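Long-range contacts in anti-sigma-I factor RsgI3 (Clostridium thermocellum, PDB 6QE7), which probably holds the sigma factor SigI3 inactive until its extracellular sensing part, a pectin-binding pair of PA14 domains forming this chain, meets polysaccharide: residues L154-Y159 against V196-K201; G219-I224 against K257-N262; Y210-V215 against I246-G251. One frame throughout, in Å; residues are numbered along the deposited sequence.

Interaction 1 (L154-Y159 against V196-K201); sequences LSAEYY and VRWVGK
Arg197 reaches across to Glu157 and Tyr159 from the neighbouring antiparallel strand and can be followed atom by atom. CG stands anti to the backbone N (chi1 174°), which runs the chain alongside Glu157: CB and CG each lie 3.7 Å from Glu157 OE1, and CD comes to 3.4 Å from the same oxygen. A bend at chi3 then turns the guanidinium back, and its NH1 donates to Glu157 OE1 at 2.9 Å in a salt bridge. That oxygen lies in the guanidinium plane, whereas the nitrogen approaches from above the carboxylate plane. NH1 also donates to Tyr159 OH at 3.0 Å, a more bent bond, while NE pairs with Glu259, so three side chains hold the group in place. Below it, the backbones of Glu157 and Arg197 form a hydrogen-bonded pair. On the other face of the sheet Val196 CG1 sits over the centre of the Tyr158 ring, 3.7 Å from its centroid, as a CH-pi contact, and Ala156 CB packs 3.6 Å from Trp198 CD1. Strand 154-159 lies between strands 167-173 and 193-202, and Trp198 leans further on Val258 and Tyr260 of strand 254-263, the next strand of the sheet.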
loop_
_atom_site.group_PDB
_atom_site.type_symbol
_atom_site.label_atom_id
_atom_site.label_comp_id
_atom_site.label_asym_id
_atom_site.label_seq_id
_atom_site.Cartn_x
_atom_site.Cartn_y
_atom_site.Cartn_z
ATOM N N LEU A 154 -10.361 -4.425 9.156
ATOM C CA LEU A 154 -11.181 -4.086 8.003
ATOM C C LEU A 154 -12.385 -3.258 8.436
ATOM O O LEU A 154 -12.892 -3.443 9.598
ATOM C CB LEU A 154 -11.569 -5.385 7.307
ATOM C CG LEU A 154 -10.428 -6.182 6.704
ATOM C CD1 LEU A 154 -10.963 -7.502 6.232
ATOM C CD2 LEU A 154 -9.759 -5.431 5.520
ATOM N N SER A 155 -12.823 -2.349 7.560
ATOM C CA SER A 155 -14.085 -1.575 7.753
ATOM C C SER A 155 -15.269 -2.477 7.492
ATOM O O SER A 155 -15.425 -2.897 6.348
ATOM C CB SER A 155 -14.172 -0.380 6.881
ATOM O OG SER A 155 -12.984 0.335 7.055
ATOM N N ALA A 156 -16.076 -2.685 8.539
ATOM C CA ALA A 156 -17.238 -3.583 8.570
ATOM C C ALA A 156 -18.472 -2.699 8.598
ATOM O O ALA A 156 -18.506 -1.731 9.388
ATOM C CB ALA A 156 -17.167 -4.489 9.771
ATOM N N GLU A 157 -19.379 -2.976 7.680
ATOM C CA GLU A 157 -20.776 -2.518 7.764
ATOM C C GLU A 157 -21.644 -3.701 8.200
ATOM O O GLU A 157 -21.668 -4.750 7.478
ATOM C CB GLU A 157 -21.161 -1.899 6.441
ATOM C CG GLU A 157 -20.105 -0.965 5.852
ATOM C CD GLU A 157 -20.348 -0.729 4.356
ATOM O OE1 GLU A 157 -20.039 -1.616 3.553
ATOM O OE2 GLU A 157 -20.959 0.298 4.008
ATOM N N TYR A 158 -22.392 -3.519 9.298
ATOM C CA TYR A 158 -23.373 -4.524 9.804
ATOM C C TYR A 158 -24.789 -4.144 9.387
ATOM O O TYR A 158 -25.194 -3.010 9.586
ATOM C CB TYR A 158 -23.258 -4.669 11.309
ATOM C CG TYR A 158 -22.005 -5.385 11.673
ATOM C CD1 TYR A 158 -20.773 -4.799 11.513
ATOM C CD2 TYR A 158 -22.045 -6.664 12.153
ATOM C CE1 TYR A 158 -19.614 -5.456 11.899
ATOM C CE2 TYR A 158 -20.895 -7.356 12.486
ATOM C CZ TYR A 158 -19.658 -6.767 12.317
ATOM O OH TYR A 158 -18.510 -7.475 12.606
ATOM N N TYR A 159 -25.510 -5.097 8.810
ATOM C CA TYR A 159 -26.884 -4.888 8.313
ATOM C C TYR A 159 -27.896 -5.679 9.129
ATOM O O TYR A 159 -27.601 -6.819 9.551
ATOM C CB TYR A 159 -26.974 -5.244 6.830
ATOM C CG TYR A 159 -26.162 -4.325 5.971
ATOM C CD1 TYR A 159 -24.817 -4.582 5.775
ATOM C CD2 TYR A 159 -26.696 -3.167 5.451
ATOM C CE1 TYR A 159 -24.039 -3.754 4.984
ATOM C CE2 TYR A 159 -25.944 -2.347 4.622
ATOM C CZ TYR A 159 -24.599 -2.635 4.430
ATOM O OH TYR A 159 -23.785 -1.886 3.673
ATOM N N VAL A 196 -23.077 -8.826 6.766
ATOM C CA VAL A 196 -21.888 -7.971 7.052
ATOM C C VAL A 196 -21.096 -7.805 5.755
ATOM O O VAL A 196 -21.044 -8.763 4.992
ATOM C CB VAL A 196 -20.983 -8.601 8.129
ATOM C CG1 VAL A 196 -20.027 -7.591 8.724
ATOM C CG2 VAL A 196 -21.811 -9.264 9.217
ATOM N N ARG A 197 -20.540 -6.617 5.544
ATOM C CA ARG A 197 -19.544 -6.334 4.475
ATOM C C ARG A 197 -18.273 -5.784 5.142
ATOM O O ARG A 197 -18.380 -4.847 5.886
ATOM C CB ARG A 197 -20.025 -5.326 3.436
ATOM C CG ARG A 197 -18.914 -4.976 2.454
ATOM C CD ARG A 197 -19.308 -4.052 1.327
ATOM N NE ARG A 197 -20.512 -4.504 0.634
ATOM C CZ ARG A 197 -21.703 -3.960 0.824
ATOM N NH1 ARG A 197 -21.860 -2.965 1.679
ATOM N NH2 ARG A 197 -22.721 -4.389 0.129
ATOM N N TRP A 198 -17.156 -6.472 4.953
ATOM C CA TRP A 198 -15.779 -6.051 5.268
ATOM C C TRP A 198 -15.132 -5.595 3.965
ATOM O O TRP A 198 -15.186 -6.334 2.977
ATOM C CB TRP A 198 -14.994 -7.207 5.864
ATOM C CG TRP A 198 -15.497 -7.682 7.200
ATOM C CD1 TRP A 198 -15.148 -7.188 8.431
ATOM C CD2 TRP A 198 -16.351 -8.818 7.450
ATOM N NE1 TRP A 198 -15.793 -7.895 9.420
ATOM C CE2 TRP A 198 -16.531 -8.903 8.846
ATOM C CE3 TRP A 198 -17.026 -9.731 6.634
ATOM C CZ2 TRP A 198 -17.346 -9.879 9.428
ATOM C CZ3 TRP A 198 -17.849 -10.672 7.204
ATOM C CH2 TRP A 198 -17.968 -10.773 8.581
ATOM N N VAL A 199 -14.605 -4.385 3.982
ATOM C CA VAL A 199 -13.789 -3.826 2.879
ATOM C C VAL A 199 -12.455 -3.374 3.441
ATOM O O VAL A 199 -12.454 -2.808 4.544
ATOM C CB VAL A 199 -14.526 -2.645 2.227
ATOM C CG1 VAL A 199 -13.659 -2.023 1.104
ATOM C CG2 VAL A 199 -15.837 -3.129 1.661
ATOM N N GLY A 200 -11.411 -3.478 2.617
ATOM C CA GLY A 200 -10.134 -2.832 2.865
ATOM C C GLY A 200 -9.054 -3.340 1.939
ATOM O O GLY A 200 -9.302 -3.469 0.743
ATOM N N LYS A 201 -7.894 -3.555 2.537
ATOM C CA LYS A 201 -6.659 -3.942 1.879
ATOM C C LYS A 201 -6.067 -5.081 2.678
ATOM O O LYS A 201 -6.208 -5.091 3.923
ATOM C CB LYS A 201 -5.577 -2.840 1.828
ATOM C CG LYS A 201 -5.975 -1.473 1.327
ATOM C CD LYS A 201 -6.161 -1.421 -0.157
ATOM C CE LYS A 201 -6.503 -0.050 -0.692
ATOM N NZ LYS A 201 -6.216 -0.028 -2.151
#

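Interaction 2 (G219-I224 against K257-N262); sequences GVRVWI and KVEYCN
Trp223, Lys257 and Glu259 dominate this antiparallel pairing, all three on the same face of the sheet. Lys257 runs alongside the indole: CB and CG pass near CE3, and a bend at chi3 (59°) carries CE over the ring, 3.8 Å from the centroid of the six-membered ring. NZ continues above it, 4.5 Å from the same centroid and almost on the ring normal, making a cation-pi contact. Glu259 approaches differently. Its OE1 lies at the edge of the indole, near the ring plane and 3.3 Å from Trp223 CH2, with the carboxylate turned 80° against the ring. OE2 of that carboxylate is bonded to Arg197 on the adjoining strand. Beneath these side chains the backbone pairing is regular; Trp223 N donates to Lys257 O at 2.8 Å, and Glu259 N to Arg221 O at 2.8 Å. On the opposite face the valines pack together, Val222 CG2 meeting Val258 CG2 at 4.1 Å. One aromatic system thus serves two charges in ways that suit its electrostatics: the cationic amine rests over the electron-rich face, and the carboxylate oxygen faces the rim, where the C-H bonds are slightly positive. Both approaches would probably be mildly favourable.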
loop_
_atom_site.group_PDB
_atom_site.type_symbol
_atom_site.label_atom_id
_atom_site.label_comp_id
_atom_site.label_asym_id
_atom_site.label_seq_id
_atom_site.Cartn_x
_atom_site.Cartn_y
_atom_site.Cartn_z
ATOM N N GLY A 219 -24.206 -17.592 4.167
ATOM C CA GLY A 219 -23.681 -17.308 2.820
ATOM C C GLY A 219 -22.434 -16.414 2.879
ATOM O O GLY A 219 -22.399 -15.477 3.725
ATOM N N VAL A 220 -21.494 -16.638 1.957
ATOM C CA VAL A 220 -20.238 -15.836 1.836
ATOM C C VAL A 220 -19.997 -15.456 0.383
ATOM O O VAL A 220 -20.300 -16.242 -0.545
ATOM C CB VAL A 220 -19.029 -16.602 2.393
ATOM C CG1 VAL A 220 -19.069 -16.651 3.898
ATOM C CG2 VAL A 220 -18.936 -18.000 1.840
ATOM N N ARG A 221 -19.419 -14.287 0.213
ATOM C CA ARG A 221 -18.665 -13.920 -1.012
ATOM C C ARG A 221 -17.328 -13.292 -0.600
ATOM O O ARG A 221 -17.317 -12.512 0.394
ATOM C CB ARG A 221 -19.479 -12.939 -1.858
ATOM C CG ARG A 221 -20.723 -13.542 -2.481
ATOM C CD ARG A 221 -21.363 -12.496 -3.371
ATOM N NE ARG A 221 -22.235 -13.215 -4.290
ATOM C CZ ARG A 221 -23.547 -13.055 -4.354
ATOM N NH1 ARG A 221 -24.165 -12.195 -3.557
ATOM N NH2 ARG A 221 -24.240 -13.751 -5.237
ATOM N N VAL A 222 -16.271 -13.601 -1.367
ATOM C CA VAL A 222 -14.897 -13.019 -1.202
ATOM C C VAL A 222 -14.361 -12.542 -2.553
ATOM O O VAL A 222 -14.315 -13.315 -3.514
ATOM C CB VAL A 222 -13.905 -13.971 -0.573
ATOM C CG1 VAL A 222 -12.546 -13.279 -0.429
ATOM C CG2 VAL A 222 -14.412 -14.529 0.781
ATOM N N TRP A 223 -14.040 -11.270 -2.588
ATOM C CA TRP A 223 -13.230 -10.639 -3.642
ATOM C C TRP A 223 -11.826 -10.293 -3.104
ATOM O O TRP A 223 -11.723 -9.738 -1.987
ATOM C CB TRP A 223 -13.888 -9.343 -4.035
ATOM C CG TRP A 223 -15.197 -9.468 -4.737
ATOM C CD1 TRP A 223 -15.447 -9.379 -6.076
ATOM C CD2 TRP A 223 -16.460 -9.583 -4.086
ATOM N NE1 TRP A 223 -16.791 -9.429 -6.299
ATOM C CE2 TRP A 223 -17.449 -9.531 -5.098
ATOM C CE3 TRP A 223 -16.842 -9.654 -2.763
ATOM C CZ2 TRP A 223 -18.813 -9.596 -4.809
ATOM C CZ3 TRP A 223 -18.198 -9.759 -2.468
ATOM C CH2 TRP A 223 -19.159 -9.693 -3.477
ATOM N N ILE A 224 -10.798 -10.634 -3.873
ATOM C CA ILE A 224 -9.380 -10.224 -3.692
ATOM C C ILE A 224 -8.941 -9.581 -5.002
ATOM O O ILE A 224 -9.210 -10.159 -6.075
ATOM C CB ILE A 224 -8.464 -11.394 -3.299
ATOM C CG1 ILE A 224 -8.987 -12.127 -2.059
ATOM C CG2 ILE A 224 -7.032 -10.896 -3.039
ATOM C CD1 ILE A 224 -8.612 -11.431 -0.746
ATOM N N LYS A 257 -12.770 -7.495 -0.314
ATOM C CA LYS A 257 -14.193 -7.399 0.097
ATOM C C LYS A 257 -14.633 -8.796 0.497
ATOM O O LYS A 257 -14.307 -9.795 -0.226
ATOM C CB LYS A 257 -15.044 -6.748 -0.990
ATOM C CG LYS A 257 -16.508 -6.526 -0.576
ATOM C CD LYS A 257 -17.276 -5.539 -1.493
ATOM C CE LYS A 257 -17.297 -6.015 -2.927
ATOM N NZ LYS A 257 -18.164 -5.162 -3.789
ATOM N N VAL A 258 -15.269 -8.868 1.665
ATOM C CA VAL A 258 -15.906 -10.086 2.192
ATOM C C VAL A 258 -17.345 -9.700 2.576
ATOM O O VAL A 258 -17.561 -8.666 3.294
ATOM C CB VAL A 258 -15.133 -10.722 3.376
ATOM C CG1 VAL A 258 -15.823 -11.983 3.926
ATOM C CG2 VAL A 258 -13.739 -11.123 2.975
ATOM N N GLU A 259 -18.289 -10.524 2.121
ATOM C CA GLU A 259 -19.744 -10.409 2.449
ATOM C C GLU A 259 -20.210 -11.738 3.094
ATOM O O GLU A 259 -19.836 -12.852 2.639
ATOM C CB GLU A 259 -20.572 -9.977 1.230
ATOM C CG GLU A 259 -20.408 -8.524 0.785
ATOM C CD GLU A 259 -21.082 -8.075 -0.521
ATOM O OE1 GLU A 259 -21.559 -8.933 -1.290
ATOM O OE2 GLU A 259 -21.046 -6.871 -0.803
ATOM N N TYR A 260 -21.005 -11.601 4.148
ATOM C CA TYR A 260 -21.551 -12.710 4.966
ATOM C C TYR A 260 -23.050 -12.459 5.167
ATOM O O TYR A 260 -23.459 -11.362 5.532
ATOM C CB TYR A 260 -20.888 -12.779 6.349
ATOM C CG TYR A 260 -21.471 -13.838 7.250
ATOM C CD1 TYR A 260 -21.392 -15.163 6.871
ATOM C CD2 TYR A 260 -22.138 -13.558 8.425
ATOM C CE1 TYR A 260 -21.920 -16.177 7.642
ATOM C CE2 TYR A 260 -22.749 -14.563 9.177
ATOM C CZ TYR A 260 -22.627 -15.886 8.797
ATOM O OH TYR A 260 -23.154 -16.954 9.495
ATOM N N CYS A 261 -23.848 -13.491 5.015
ATOM C CA CYS A 261 -25.255 -13.425 5.432
ATOM C C CYS A 261 -25.561 -14.656 6.300
ATOM O O CYS A 261 -25.114 -15.744 6.073
ATOM C CB CYS A 261 -26.157 -13.192 4.237
ATOM S SG CYS A 261 -26.257 -14.579 3.078
ATOM N N ASN A 262 -26.222 -14.379 7.375
ATOM C CA ASN A 262 -26.847 -15.353 8.273
ATOM C C ASN A 262 -28.308 -15.575 7.872
ATOM O O ASN A 262 -29.026 -14.584 7.616
ATOM C CB ASN A 262 -26.819 -14.757 9.672
ATOM C CG ASN A 262 -26.835 -15.895 10.631
ATOM O OD1 ASN A 262 -25.941 -16.737 10.499
ATOM N ND2 ASN A 262 -27.864 -15.950 11.479
#

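Interaction 3 (Y210-V215 against I246-G251); sequences YTFHTV and IELKAG
Tyr210 opens the contact by pairing its backbone with Ile246: Tyr210 N donates to Ile246 O at 2.7 Å, and Ile246 N returns a bond to Tyr210 O at 2.8 Å. The two residues form an antiparallel hydrogen-bonded pair, the single bridge between these segments, whose strand axes run at 124° to each other. The side chain of Tyr210 adds a looser apolar touch through CB, 4.2 Å from Leu248 CD1. Its hydroxyl is bonded to the backbone N of Tyr206, and its ring meets Trp273. Two residues further on, Phe212 brings the second set of contacts. Its CG lies anti to the carbonyl carbon (chi1 -66°), and the ring reaches back along the strand with CE1 leading. Ile246 CG2 comes to 3.8 Å from that atom and Leu248 CD1 to 4.0 Å, both at the ring edge, near its plane. Phe212 and Leu248 approach each other from opposite directions. From His213 onward the strand has left residues 246-251 behind, but it stays paired with the earlier part of strand 240-248. Phe212 and Leu248 both also touch Ile224 of strand 219-224, and this meeting of apolar side chains from two facing sheets is the core packing of a beta sandwich, here that of the second PA14 domain.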
loop_
_atom_site.group_PDB
_atom_site.type_symbol
_atom_site.label_atom_id
_atom_site.label_comp_id
_atom_site.label_asym_id
_atom_site.label_seq_id
_atom_site.Cartn_x
_atom_site.Cartn_y
_atom_site.Cartn_z
ATOM N N TYR A 210 -2.047 -17.801 -3.731
ATOM C CA TYR A 210 -2.681 -17.956 -2.415
ATOM C C TYR A 210 -3.983 -18.701 -2.613
ATOM O O TYR A 210 -4.627 -18.603 -3.718
ATOM C CB TYR A 210 -2.845 -16.589 -1.728
ATOM C CG TYR A 210 -1.649 -16.184 -0.919
ATOM C CD1 TYR A 210 -0.452 -15.787 -1.519
ATOM C CD2 TYR A 210 -1.679 -16.267 0.443
ATOM C CE1 TYR A 210 0.681 -15.513 -0.768
ATOM C CE2 TYR A 210 -0.579 -15.943 1.203
ATOM C CZ TYR A 210 0.613 -15.575 0.603
ATOM O OH TYR A 210 1.690 -15.263 1.402
ATOM N N THR A 211 -4.444 -19.271 -1.522
ATOM C CA THR A 211 -5.789 -19.860 -1.395
ATOM C C THR A 211 -6.439 -19.203 -0.198
ATOM O O THR A 211 -5.838 -19.220 0.896
ATOM C CB THR A 211 -5.774 -21.379 -1.204
ATOM O OG1 THR A 211 -5.059 -21.948 -2.284
ATOM C CG2 THR A 211 -7.158 -22.003 -1.189
ATOM N N PHE A 212 -7.586 -18.592 -0.419
ATOM C CA PHE A 212 -8.410 -18.072 0.700
ATOM C C PHE A 212 -9.464 -19.128 0.966
ATOM O O PHE A 212 -9.880 -19.825 0.037
ATOM C CB PHE A 212 -8.976 -16.679 0.418
ATOM C CG PHE A 212 -7.885 -15.646 0.336
ATOM C CD1 PHE A 212 -7.146 -15.512 -0.827
ATOM C CD2 PHE A 212 -7.542 -14.884 1.433
ATOM C CE1 PHE A 212 -6.061 -14.645 -0.883
ATOM C CE2 PHE A 212 -6.491 -13.991 1.358
ATOM C CZ PHE A 212 -5.749 -13.879 0.198
ATOM N N HIS A 213 -9.793 -19.278 2.236
ATOM C CA HIS A 213 -10.701 -20.312 2.766
ATOM C C HIS A 213 -11.718 -19.583 3.626
ATOM O O HIS A 213 -11.293 -18.652 4.342
ATOM C CB HIS A 213 -9.956 -21.323 3.601
ATOM C CG HIS A 213 -8.727 -21.891 3.005
ATOM N ND1 HIS A 213 -8.702 -23.146 2.432
ATOM C CD2 HIS A 213 -7.446 -21.418 2.986
ATOM C CE1 HIS A 213 -7.464 -23.419 2.048
ATOM N NE2 HIS A 213 -6.669 -22.370 2.415
ATOM N N THR A 214 -13.010 -19.879 3.435
ATOM C CA THR A 214 -14.072 -19.456 4.380
ATOM C C THR A 214 -14.647 -20.705 5.036
ATOM O O THR A 214 -14.808 -21.764 4.400
ATOM C CB THR A 214 -15.137 -18.559 3.758
ATOM O OG1 THR A 214 -15.681 -19.365 2.735
ATOM C CG2 THR A 214 -14.612 -17.242 3.224
ATOM N N VAL A 215 -14.855 -20.547 6.314
ATOM C CA VAL A 215 -15.647 -21.423 7.203
ATOM C C VAL A 215 -16.801 -20.553 7.695
ATOM O O VAL A 215 -16.549 -19.526 8.365
ATOM C CB VAL A 215 -14.848 -22.030 8.374
ATOM C CG1 VAL A 215 -15.743 -22.945 9.256
ATOM C CG2 VAL A 215 -13.694 -22.815 7.875
ATOM N N ILE A 246 -5.795 -17.129 -5.846
ATOM C CA ILE A 246 -5.348 -15.944 -6.622
ATOM C C ILE A 246 -3.823 -15.834 -6.471
ATOM O O ILE A 246 -3.349 -16.107 -5.396
ATOM C CB ILE A 246 -6.067 -14.671 -6.171
ATOM C CG1 ILE A 246 -5.669 -13.459 -7.034
ATOM C CG2 ILE A 246 -5.834 -14.434 -4.691
ATOM C CD1 ILE A 246 -6.663 -12.325 -7.022
ATOM N N GLU A 247 -3.124 -15.443 -7.529
ATOM C CA GLU A 247 -1.671 -15.112 -7.529
ATOM C C GLU A 247 -1.502 -13.706 -6.964
ATOM O O GLU A 247 -2.157 -12.800 -7.462
ATOM C CB GLU A 247 -1.098 -15.239 -8.949
ATOM C CG GLU A 247 -0.438 -16.586 -9.173
ATOM C CD GLU A 247 -0.325 -17.094 -10.587
ATOM O OE1 GLU A 247 -0.352 -16.282 -11.503
ATOM O OE2 GLU A 247 -0.151 -18.318 -10.758
ATOM N N LEU A 248 -0.704 -13.539 -5.926
ATOM C CA LEU A 248 -0.442 -12.216 -5.336
ATOM C C LEU A 248 1.057 -12.031 -5.164
ATOM O O LEU A 248 1.811 -13.002 -5.034
ATOM C CB LEU A 248 -1.145 -12.088 -3.998
ATOM C CG LEU A 248 -2.646 -12.334 -4.041
ATOM C CD1 LEU A 248 -3.190 -12.507 -2.639
ATOM C CD2 LEU A 248 -3.396 -11.215 -4.788
ATOM N N LYS A 249 1.474 -10.787 -5.156
ATOM C CA LYS A 249 2.884 -10.473 -4.895
ATOM C C LYS A 249 3.028 -9.992 -3.447
ATOM O O LYS A 249 2.226 -9.185 -2.988
ATOM C CB LYS A 249 3.341 -9.455 -5.931
ATOM C CG LYS A 249 3.334 -9.918 -7.394
ATOM C CD LYS A 249 3.830 -8.783 -8.317
ATOM C CE LYS A 249 3.842 -9.091 -9.800
ATOM N NZ LYS A 249 4.018 -7.840 -10.592
ATOM N N ALA A 250 4.091 -10.381 -2.764
ATOM C CA ALA A 250 4.467 -9.763 -1.472
ATOM C C ALA A 250 4.841 -8.309 -1.723
ATOM O O ALA A 250 5.348 -7.970 -2.804
ATOM C CB ALA A 250 5.606 -10.519 -0.859
ATOM N N GLY A 251 4.627 -7.493 -0.735
ATOM C CA GLY A 251 5.168 -6.141 -0.695
ATOM C C GLY A 251 4.187 -5.126 -1.214
ATOM O O GLY A 251 4.634 -4.024 -1.447
#

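All three interactions lie in the second PA14 domain, in its two facing antiparallel sheets. Interactions 1 and 2 belong to the same sheet, their centres 10 Å apart, because strands 193-202 and 254-263 are neighbours; a probable hydrogen bond from Trp198 N to Val258 O spans that shared border. Interaction 3 is in the other sheet, about 15 Å from interaction 2 and 18 Å from interaction 1 between centres. Val220 and Val222 meet Thr214, and Ile224 meets Phe212 and Ile246, across the interface. Along the chain interaction 1 closes first, whereas the segments of interactions 2 and 3 alternate, so the polypeptide passes repeatedly between sheets and ties the sandwich together.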